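Local coordinates for protein Abbfa_003403 (Acinetobacter baumannii, PDB 4ZXH) that probably assembles a peptide product as a four-domain nonribosomal peptide synthetase, carrying intermediates on a phosphopantetheine arm between condensation, adenylation and thioesterase domains, at residues 257-262 with 356-361; 232-237 with 433-438; 1099-1104 with 1240-1245. All blocks are in the same frame, centred on the assembly; numbering follows the deposited sequence.

Contact 1 of 3, residues 257-262 with 356-361; sequences GLVLSG and IGMFWE. With PNS (4'-phosphopantetheine), chain B.
Met358 reaches from strand 356-360 to helix 255-271 and divides its contact between two neighbouring helix residues, the sulfur going to Leu260 and the terminal methyl to Val259. The sulfur contacts involve both backbone and side chain: Met358 SD is 3.8 Å from Leu260 CA and 3.9 Å from Leu260 CD1. One atom further on, Met358 CE lies 3.9 Å from Val259 CG1, and these two side chains cross at about a right angle. An extended thioether chain, with CG anti to the backbone N (chi1 167°) and chi2 and chi3 also near 180°, spans the gap between segments 257-262 and 356-360, whose axes approach to 10.1 Å.

The aromatic contact is smaller. Val259 directs its other methyl, CG2, to Trp360 CZ3 at 4.1 Å, meeting the six-membered ring obliquely. Met407 of strand 403-411 touches both Val259 and Trp360, so the neighbouring strand adds to the same apolar layer.

Phe359, between Met358 and Trp360, projects from the other face of the strand into the cofactor site. The thiol sulfur S44 of phosphopantetheine approaches the ring edge close to its plane, 3.3 Å from Phe359 CE1. Elsewhere the cofactor is hydrogen-bonded to Ser1008 N, Arg346 NE and Asn351 OD1.

Across the helix-strand interface the interactions are apolar, consistent with packing, rather than directional bonds, setting the spacing. In the condensation domain, strand 356-360, paired with strand 403-411 and also bonded to Ala279, thus turns apolar side chains to the helix and a phenyl edge to the thiol that would carry the substrate.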
loop_
_atom_site.group_PDB
_atom_site.type_symbol
_atom_site.label_atom_id
_atom_site.label_comp_id
_atom_site.label_asym_id
_atom_site.label_seq_id
_atom_site.Cartn_x
_atom_site.Cartn_y
_atom_site.Cartn_z
ATOM N N GLY A 257 9.964 29.467 12.824
ATOM C CA GLY A 257 10.824 29.129 11.707
ATOM C C GLY A 257 12.008 28.294 12.150
ATOM O O GLY A 257 12.435 27.383 11.450
ATOM N N LEU A 258 12.539 28.597 13.327
ATOM C CA LEU A 258 13.724 27.900 13.801
ATOM C C LEU A 258 13.410 26.442 14.068
ATOM O O LEU A 258 14.151 25.551 13.668
ATOM C CB LEU A 258 14.264 28.567 15.063
ATOM C CG LEU A 258 15.604 28.088 15.620
ATOM C CD1 LEU A 258 16.664 28.112 14.546
ATOM C CD2 LEU A 258 16.011 28.972 16.784
ATOM N N VAL A 259 12.298 26.200 14.745
ATOM C CA VAL A 259 11.957 24.852 15.142
ATOM C C VAL A 259 11.553 24.054 13.916
ATOM O O VAL A 259 11.792 22.850 13.832
ATOM C CB VAL A 259 10.828 24.859 16.194
ATOM C CG1 VAL A 259 10.343 23.441 16.505
ATOM C CG2 VAL A 259 11.295 25.574 17.460
ATOM N N LEU A 260 10.948 24.720 12.944
ATOM C CA LEU A 260 10.573 24.022 11.716
ATOM C C LEU A 260 11.845 23.548 11.019
ATOM O O LEU A 260 11.930 22.397 10.595
ATOM C CB LEU A 260 9.742 24.922 10.801
ATOM C CG LEU A 260 9.371 24.326 9.443
ATOM C CD1 LEU A 260 8.539 23.090 9.655
ATOM C CD2 LEU A 260 8.640 25.329 8.571
ATOM N N SER A 261 12.840 24.432 10.935
ATOM C CA SER A 261 14.155 24.075 10.398
ATOM C C SER A 261 14.734 22.849 11.094
ATOM O O SER A 261 15.210 21.917 10.439
ATOM C CB SER A 261 15.127 25.241 10.531
ATOM O OG SER A 261 14.743 26.289 9.666
ATOM N N GLY A 262 14.688 22.857 12.423
ATOM C CA GLY A 262 15.088 21.708 13.210
ATOM C C GLY A 262 14.350 20.441 12.802
ATOM O O GLY A 262 14.949 19.372 12.738
ATOM N N ILE A 356 3.503 14.587 7.074
ATOM C CA ILE A 356 4.201 15.083 8.243
ATOM C C ILE A 356 3.684 16.482 8.503
ATOM O O ILE A 356 3.523 17.259 7.558
ATOM C CB ILE A 356 5.740 15.145 8.043
ATOM C CG1 ILE A 356 6.267 13.876 7.377
ATOM C CG2 ILE A 356 6.458 15.428 9.375
ATOM C CD1 ILE A 356 6.015 12.643 8.165
ATOM N N GLY A 357 3.436 16.824 9.762
ATOM C CA GLY A 357 2.918 18.148 10.059
ATOM C C GLY A 357 3.608 18.828 11.220
ATOM O O GLY A 357 4.241 18.186 12.063
ATOM N N MET A 358 3.500 20.147 11.252
ATOM C CA MET A 358 3.915 20.890 12.410
ATOM C C MET A 358 2.976 22.056 12.689
ATOM O O MET A 358 2.794 22.926 11.829
ATOM C CB MET A 358 5.327 21.406 12.244
ATOM C CG MET A 358 5.630 22.427 13.314
ATOM S SD MET A 358 7.315 22.961 13.348
ATOM C CE MET A 358 7.147 24.297 14.511
ATOM N N PHE A 359 2.386 22.063 13.888
ATOM C CA PHE A 359 1.455 23.118 14.297
ATOM C C PHE A 359 2.163 23.942 15.323
ATOM O O PHE A 359 2.794 23.394 16.225
ATOM C CB PHE A 359 0.139 22.599 14.933
ATOM C CG PHE A 359 -0.564 21.512 14.166
ATOM C CD1 PHE A 359 -0.297 21.271 12.832
ATOM C CD2 PHE A 359 -1.517 20.731 14.799
ATOM C CE1 PHE A 359 -0.952 20.256 12.143
ATOM C CE2 PHE A 359 -2.186 19.712 14.114
ATOM C CZ PHE A 359 -1.903 19.479 12.778
ATOM N N TRP A 360 2.040 25.252 15.227
ATOM C CA TRP A 360 2.560 26.101 16.284
ATOM C C TRP A 360 1.454 27.024 16.730
ATOM O O TRP A 360 1.215 28.053 16.102
ATOM C CB TRP A 360 3.765 26.900 15.809
ATOM C CG TRP A 360 4.317 27.809 16.840
ATOM C CD1 TRP A 360 3.789 28.996 17.251
ATOM C CD2 TRP A 360 5.517 27.624 17.586
ATOM N NE1 TRP A 360 4.583 29.555 18.216
ATOM C CE2 TRP A 360 5.654 28.728 18.441
ATOM C CE3 TRP A 360 6.495 26.633 17.613
ATOM C CZ2 TRP A 360 6.720 28.867 19.316
ATOM C CZ3 TRP A 360 7.551 26.769 18.481
ATOM C CH2 TRP A 360 7.657 27.875 19.322
ATOM N N GLU A 361 0.764 26.669 17.803
ATOM C CA GLU A 361 -0.390 27.462 18.165
ATOM C C GLU A 361 -0.251 28.156 19.505
ATOM O O GLU A 361 0.014 27.514 20.521
ATOM C CB GLU A 361 -1.644 26.605 18.158
ATOM C CG GLU A 361 -2.899 27.444 18.114
ATOM C CD GLU A 361 -4.052 26.727 17.456
ATOM O OE1 GLU A 361 -3.925 25.509 17.177
ATOM O OE2 GLU A 361 -5.077 27.396 17.204
HETATM O O23 PNS B . -8.271 13.389 -2.538
HETATM P P24 PNS B . -9.190 14.575 -2.672
HETATM O O25 PNS B . -9.198 15.330 -3.973
HETATM O O27 PNS B . -8.731 15.595 -1.510
HETATM C C28 PNS B . -8.672 15.166 -0.153
HETATM C C29 PNS B . -8.276 16.346 0.717
HETATM C C30 PNS B . -9.330 17.424 0.458
HETATM C C31 PNS B . -6.886 16.833 0.305
HETATM C C32 PNS B . -8.229 15.904 2.187
HETATM O O33 PNS B . -7.526 14.651 2.234
HETATM C C34 PNS B . -7.566 16.961 3.049
HETATM O O35 PNS B . -8.031 18.094 3.169
HETATM N N36 PNS B . -6.457 16.638 3.699
HETATM C C37 PNS B . -5.748 17.582 4.547
HETATM C C38 PNS B . -5.709 16.996 5.958
HETATM C C39 PNS B . -5.748 18.106 6.964
HETATM O O40 PNS B . -6.427 19.104 6.768
HETATM N N41 PNS B . -4.996 17.890 8.033
HETATM C C42 PNS B . -4.814 18.745 9.181
HETATM C C43 PNS B . -3.614 18.108 9.850
HETATM S S44 PNS B . -2.158 19.033 9.343
#

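Contact 2 of 3, residues 232-237 with 433-438; sequences LVFRVS and NMVQLL
Phe234 on strand 229-235 and Val435 on helix 428-447 meet along the first atoms of the phenylalanine side chain. The contact begins at Phe234 CB, 3.5 Å from Val435 CG1. The same methyl lies 3.6 Å from Phe234 CG, so it sits against the junction of side-chain stem and ring. With chi1 at 61°, CG is placed between the backbone N and the carbonyl carbon, which turns the ring across the strand direction, over Leu405 and Met407 of strand 403-411. At the next step the ring forks. Phe234 CD1 is 4.0 Å from Val435 CG2. The ring edge at Phe234 CD1 also faces Leu232 O, in the ring plane, at 3.7 Å. On the other branch, Phe234 CD2 is 4.1 Å from Val435 CG1.

The strand and helix run nearly parallel: the N-to-C directions of segments 232-235 and 433-438 differ by 22°, and their axes approach to 9.9 Å. This is a helix lying along one face of the four-stranded mixed sheet of the condensation domain, of which strand 229-235 is an outer member; strand 414-422 is its hydrogen-bonded neighbour.

The far end of the ring leaves Val435 behind and comes to the following helical turn, where Phe234 CZ is 4.2 Å from Leu438 CD2. The approach to Val435 CG1 and Leu438 CD2 is oblique. Leu405, beneath the ring, touches Leu438 as well. Leu232 sends its CD2 methyl to Val435 CG2 at 3.5 Å, the same valine methyl that faces Phe234 CD1.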
loop_
_atom_site.group_PDB
_atom_site.type_symbol
_atom_site.label_atom_id
_atom_site.label_comp_id
_atom_site.label_asym_id
_atom_site.label_seq_id
_atom_site.Cartn_x
_atom_site.Cartn_y
_atom_site.Cartn_z
ATOM N N LEU A 232 2.979 11.905 22.561
ATOM C CA LEU A 232 4.088 11.896 23.516
ATOM C C LEU A 232 4.467 13.323 23.948
ATOM O O LEU A 232 5.035 14.078 23.166
ATOM C CB LEU A 232 5.293 11.178 22.913
ATOM C CG LEU A 232 6.605 11.261 23.698
ATOM C CD1 LEU A 232 6.420 10.811 25.114
ATOM C CD2 LEU A 232 7.669 10.419 23.016
ATOM N N VAL A 233 4.145 13.701 25.182
ATOM C CA VAL A 233 4.479 15.047 25.650
ATOM C C VAL A 233 5.935 15.134 26.125
ATOM O O VAL A 233 6.404 14.304 26.910
ATOM C CB VAL A 233 3.522 15.492 26.776
ATOM C CG1 VAL A 233 3.852 16.915 27.234
ATOM C CG2 VAL A 233 2.077 15.413 26.279
ATOM N N PHE A 234 6.664 16.120 25.623
ATOM C CA PHE A 234 8.050 16.316 26.039
ATOM C C PHE A 234 8.282 17.777 26.425
ATOM O O PHE A 234 7.428 18.622 26.176
ATOM C CB PHE A 234 9.015 15.903 24.929
ATOM C CG PHE A 234 8.858 16.702 23.659
ATOM C CD1 PHE A 234 7.864 16.387 22.740
ATOM C CD2 PHE A 234 9.698 17.773 23.386
ATOM C CE1 PHE A 234 7.709 17.131 21.583
ATOM C CE2 PHE A 234 9.554 18.521 22.222
ATOM C CZ PHE A 234 8.561 18.206 21.325
ATOM N N ARG A 235 9.428 18.072 27.041
ATOM C CA ARG A 235 9.806 19.464 27.320
ATOM C C ARG A 235 11.247 19.756 26.938
ATOM O O ARG A 235 12.146 18.944 27.171
ATOM C CB ARG A 235 9.597 19.807 28.793
ATOM C CG ARG A 235 8.190 19.586 29.267
ATOM C CD ARG A 235 8.042 19.833 30.730
ATOM N NE ARG A 235 6.986 18.989 31.261
ATOM C CZ ARG A 235 6.438 19.140 32.458
ATOM N NH1 ARG A 235 6.831 20.131 33.255
ATOM N NH2 ARG A 235 5.475 18.306 32.838
ATOM N N VAL A 236 11.459 20.927 26.353
ATOM C CA VAL A 236 12.802 21.385 26.035
ATOM C C VAL A 236 13.454 22.069 27.252
ATOM O O VAL A 236 12.847 22.937 27.882
ATOM C CB VAL A 236 12.778 22.348 24.847
ATOM C CG1 VAL A 236 14.181 22.797 24.516
ATOM C CG2 VAL A 236 12.130 21.677 23.647
ATOM N N SER A 237 14.682 21.675 27.584
ATOM C CA SER A 237 15.375 22.221 28.754
ATOM C C SER A 237 15.424 23.745 28.699
ATOM O O SER A 237 15.428 24.337 27.614
ATOM C CB SER A 237 16.796 21.664 28.862
ATOM O OG SER A 237 17.694 22.404 28.050
ATOM N N ASN A 433 12.281 7.872 20.748
ATOM C CA ASN A 433 13.486 8.143 19.973
ATOM C C ASN A 433 13.469 9.402 19.119
ATOM O O ASN A 433 14.451 10.147 19.111
ATOM C CB ASN A 433 13.790 6.978 19.053
ATOM C CG ASN A 433 15.221 6.942 18.658
ATOM O OD1 ASN A 433 16.107 7.093 19.500
ATOM N ND2 ASN A 433 15.467 6.870 17.353
ATOM N N MET A 434 12.386 9.605 18.363
ATOM C CA MET A 434 12.228 10.823 17.579
ATOM C C MET A 434 12.276 12.058 18.474
ATOM O O MET A 434 12.863 13.075 18.098
ATOM C CB MET A 434 10.921 10.790 16.789
ATOM C CG MET A 434 11.030 10.124 15.427
ATOM S SD MET A 434 9.499 10.076 14.458
ATOM C CE MET A 434 8.713 8.633 15.163
ATOM N N VAL A 435 11.679 11.974 19.658
ATOM C CA VAL A 435 11.708 13.120 20.557
ATOM C C VAL A 435 13.130 13.381 21.034
ATOM O O VAL A 435 13.597 14.523 21.013
ATOM C CB VAL A 435 10.768 12.931 21.752
ATOM C CG1 VAL A 435 11.039 13.979 22.824
ATOM C CG2 VAL A 435 9.323 13.017 21.276
ATOM N N GLN A 436 13.837 12.321 21.412
ATOM C CA GLN A 436 15.210 12.482 21.886
ATOM C C GLN A 436 16.117 13.042 20.795
ATOM O O GLN A 436 17.036 13.801 21.088
ATOM C CB GLN A 436 15.756 11.157 22.415
ATOM C CG GLN A 436 15.108 10.740 23.728
ATOM C CD GLN A 436 15.756 9.523 24.347
ATOM O OE1 GLN A 436 16.585 8.854 23.719
ATOM N NE2 GLN A 436 15.379 9.222 25.589
ATOM N N LEU A 437 15.837 12.692 19.542
ATOM C CA LEU A 437 16.636 13.169 18.413
ATOM C C LEU A 437 16.345 14.636 18.083
ATOM O O LEU A 437 17.256 15.394 17.736
ATOM C CB LEU A 437 16.397 12.283 17.187
ATOM C CG LEU A 437 16.965 10.866 17.340
ATOM C CD1 LEU A 437 16.601 9.964 16.178
ATOM C CD2 LEU A 437 18.466 10.907 17.517
ATOM N N LEU A 438 15.081 15.029 18.202
ATOM C CA LEU A 438 14.690 16.429 18.080
ATOM C C LEU A 438 15.386 17.278 19.139
ATOM O O LEU A 438 15.953 18.329 18.831
ATOM C CB LEU A 438 13.168 16.573 18.202
ATOM C CG LEU A 438 12.585 17.983 18.056
ATOM C CD1 LEU A 438 13.168 18.693 16.839
ATOM C CD2 LEU A 438 11.076 17.922 17.932
#

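Contact 3 of 3, residues 1099-1104 with 1240-1245; sequences PGLIEA and FDTYLA
Thr1242 on helix 1233-1251 faces Gly1100 and Leu1101 at a short 3-10 turn. The CA atoms of Gly1100 and Thr1242 are 5.2 Å apart, a close approach consistent with the absence of a side chain at Gly1100.

The polar end of the threonine lies against the peptide group without bonding to it. Thr1242 OG1 is 3.2 Å from Gly1100 O, but the angle is poor for a hydrogen bond. The hydroxyl is instead bonded within its own helix to Leu1238 O, one turn earlier. With chi1 at -69°, OG1 stands beside its own backbone N, where it can reach back to that carbonyl, and CG2 is left for Leu1101.

The apolar contact uses the rest of the threonine. Leu1101 CD2 is 3.9 Å from Thr1242 CG2 and also 3.9 Å from Thr1242 CB, with the two side chains crossing at about a right angle. Tyr1239 of helix 1233-1251 also touches Leu1101.

Backbone bonds hold the turn that presents these residues: Pro1099 O accepts from Ile1102 N at 2.9 Å and from Glu1103 N at 3.1 Å.

The turn follows strand 1093-1096 of the central sheet, whereas helix 1233-1251 belongs to the helical insertion between strands 1157-1163 and 1262-1267. That placement is consistent with the lid region of an alpha/beta-hydrolase thioesterase packing on a loop of its core.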
loop_
_atom_site.group_PDB
_atom_site.type_symbol
_atom_site.label_atom_id
_atom_site.label_comp_id
_atom_site.label_asym_id
_atom_site.label_seq_id
_atom_site.Cartn_x
_atom_site.Cartn_y
_atom_site.Cartn_z
ATOM N N PRO A 1099 -37.107 -3.212 -19.389
ATOM C CA PRO A 1099 -37.175 -3.811 -18.043
ATOM C C PRO A 1099 -36.648 -5.257 -18.033
ATOM O O PRO A 1099 -36.113 -5.743 -17.038
ATOM C CB PRO A 1099 -38.673 -3.785 -17.712
ATOM C CG PRO A 1099 -39.241 -2.693 -18.553
ATOM C CD PRO A 1099 -38.400 -2.658 -19.823
ATOM N N GLY A 1100 -36.796 -5.937 -19.163
ATOM C CA GLY A 1100 -36.306 -7.290 -19.282
ATOM C C GLY A 1100 -34.830 -7.474 -18.939
ATOM O O GLY A 1100 -34.414 -8.590 -18.599
ATOM N N LEU A 1101 -34.034 -6.405 -19.037
ATOM C CA LEU A 1101 -32.602 -6.518 -18.771
ATOM C C LEU A 1101 -32.298 -6.559 -17.276
ATOM O O LEU A 1101 -31.190 -6.933 -16.884
ATOM C CB LEU A 1101 -31.826 -5.369 -19.405
ATOM C CG LEU A 1101 -31.728 -5.245 -20.930
ATOM C CD1 LEU A 1101 -30.698 -4.165 -21.332
ATOM C CD2 LEU A 1101 -31.441 -6.581 -21.623
ATOM N N ILE A 1102 -33.281 -6.197 -16.445
ATOM C CA ILE A 1102 -33.065 -6.098 -15.004
ATOM C C ILE A 1102 -33.923 -7.058 -14.167
ATOM O O ILE A 1102 -33.486 -7.541 -13.122
ATOM C CB ILE A 1102 -33.315 -4.664 -14.528
ATOM C CG1 ILE A 1102 -32.346 -3.706 -15.233
ATOM C CG2 ILE A 1102 -33.171 -4.563 -13.027
ATOM C CD1 ILE A 1102 -32.965 -2.954 -16.394
ATOM N N GLU A 1103 -35.142 -7.340 -14.614
ATOM C CA GLU A 1103 -36.006 -8.267 -13.884
ATOM C C GLU A 1103 -36.489 -9.378 -14.806
ATOM O O GLU A 1103 -36.840 -9.125 -15.953
ATOM C CB GLU A 1103 -37.204 -7.538 -13.267
ATOM C CG GLU A 1103 -37.985 -8.381 -12.276
ATOM C CD GLU A 1103 -39.342 -7.790 -11.951
ATOM O OE1 GLU A 1103 -39.635 -6.672 -12.426
ATOM O OE2 GLU A 1103 -40.123 -8.449 -11.226
ATOM N N ALA A 1104 -36.505 -10.611 -14.312
ATOM C CA ALA A 1104 -36.909 -11.731 -15.146
ATOM C C ALA A 1104 -38.368 -11.607 -15.602
ATOM O O ALA A 1104 -39.233 -11.162 -14.839
ATOM C CB ALA A 1104 -36.687 -13.031 -14.412
ATOM N N PHE A 1240 -31.039 -12.787 -23.256
ATOM C CA PHE A 1240 -31.549 -13.571 -24.366
ATOM C C PHE A 1240 -33.071 -13.452 -24.402
ATOM O O PHE A 1240 -33.640 -13.195 -25.458
ATOM C CB PHE A 1240 -31.109 -15.036 -24.255
ATOM C CG PHE A 1240 -31.412 -15.848 -25.479
ATOM C CD1 PHE A 1240 -31.214 -15.312 -26.740
ATOM C CD2 PHE A 1240 -31.884 -17.146 -25.374
ATOM C CE1 PHE A 1240 -31.496 -16.048 -27.875
ATOM C CE2 PHE A 1240 -32.160 -17.888 -26.494
ATOM C CZ PHE A 1240 -31.965 -17.338 -27.755
ATOM N N ASP A 1241 -33.723 -13.599 -23.247
ATOM C CA ASP A 1241 -35.187 -13.484 -23.160
ATOM C C ASP A 1241 -35.698 -12.121 -23.632
ATOM O O ASP A 1241 -36.700 -12.041 -24.353
ATOM C CB ASP A 1241 -35.669 -13.740 -21.736
ATOM C CG ASP A 1241 -35.688 -15.220 -21.373
ATOM O OD1 ASP A 1241 -35.492 -16.098 -22.268
ATOM O OD2 ASP A 1241 -35.909 -15.497 -20.171
ATOM N N THR A 1242 -35.013 -11.052 -23.233
ATOM C CA THR A 1242 -35.322 -9.716 -23.751
ATOM C C THR A 1242 -35.233 -9.672 -25.278
ATOM O O THR A 1242 -36.155 -9.196 -25.957
ATOM C CB THR A 1242 -34.388 -8.657 -23.144
ATOM O OG1 THR A 1242 -34.706 -8.519 -21.758
ATOM C CG2 THR A 1242 -34.570 -7.315 -23.820
ATOM N N TYR A 1243 -34.130 -10.191 -25.802
ATOM C CA TYR A 1243 -33.918 -10.324 -27.236
ATOM C C TYR A 1243 -35.088 -11.074 -27.900
ATOM O O TYR A 1243 -35.650 -10.603 -28.906
ATOM C CB TYR A 1243 -32.577 -11.032 -27.492
ATOM C CG TYR A 1243 -32.230 -11.269 -28.954
ATOM C CD1 TYR A 1243 -31.700 -10.245 -29.732
ATOM C CD2 TYR A 1243 -32.409 -12.535 -29.548
ATOM C CE1 TYR A 1243 -31.386 -10.451 -31.060
ATOM C CE2 TYR A 1243 -32.088 -12.761 -30.871
ATOM C CZ TYR A 1243 -31.571 -11.707 -31.621
ATOM O OH TYR A 1243 -31.238 -11.884 -32.939
ATOM N N LEU A 1244 -35.482 -12.216 -27.328
ATOM C CA LEU A 1244 -36.574 -13.012 -27.900
ATOM C C LEU A 1244 -37.884 -12.237 -27.852
ATOM O O LEU A 1244 -38.680 -12.316 -28.777
ATOM C CB LEU A 1244 -36.732 -14.359 -27.172
ATOM C CG LEU A 1244 -35.588 -15.362 -27.373
ATOM C CD1 LEU A 1244 -35.760 -16.555 -26.488
ATOM C CD2 LEU A 1244 -35.458 -15.794 -28.818
ATOM N N ALA A 1245 -38.090 -11.483 -26.771
ATOM C CA ALA A 1245 -39.343 -10.768 -26.540
ATOM C C ALA A 1245 -39.536 -9.678 -27.574
ATOM O O ALA A 1245 -40.626 -9.501 -28.132
ATOM C CB ALA A 1245 -39.363 -10.183 -25.155
#

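Overall arrangement
From the N terminus, contact 2 opens first, at strand 229-235, and contact 1 opens soon after, on helix 255-271. Contact 1 closes at strand 356-360, well before helix 428-447 completes contact 2, so the smaller loop lies wholly within the larger one and the two do not cross. Both reach the same four-stranded sheet of the condensation domain, through strands 356-360 and 229-235, and their centres are 14 Å apart. Contact 3 follows in series, joining a core loop and a helix of the thioesterase domain. Its centre lies about 64 Å from that of contact 1 and about 69 Å from that of contact 2, on the opposite side of the chain's centre.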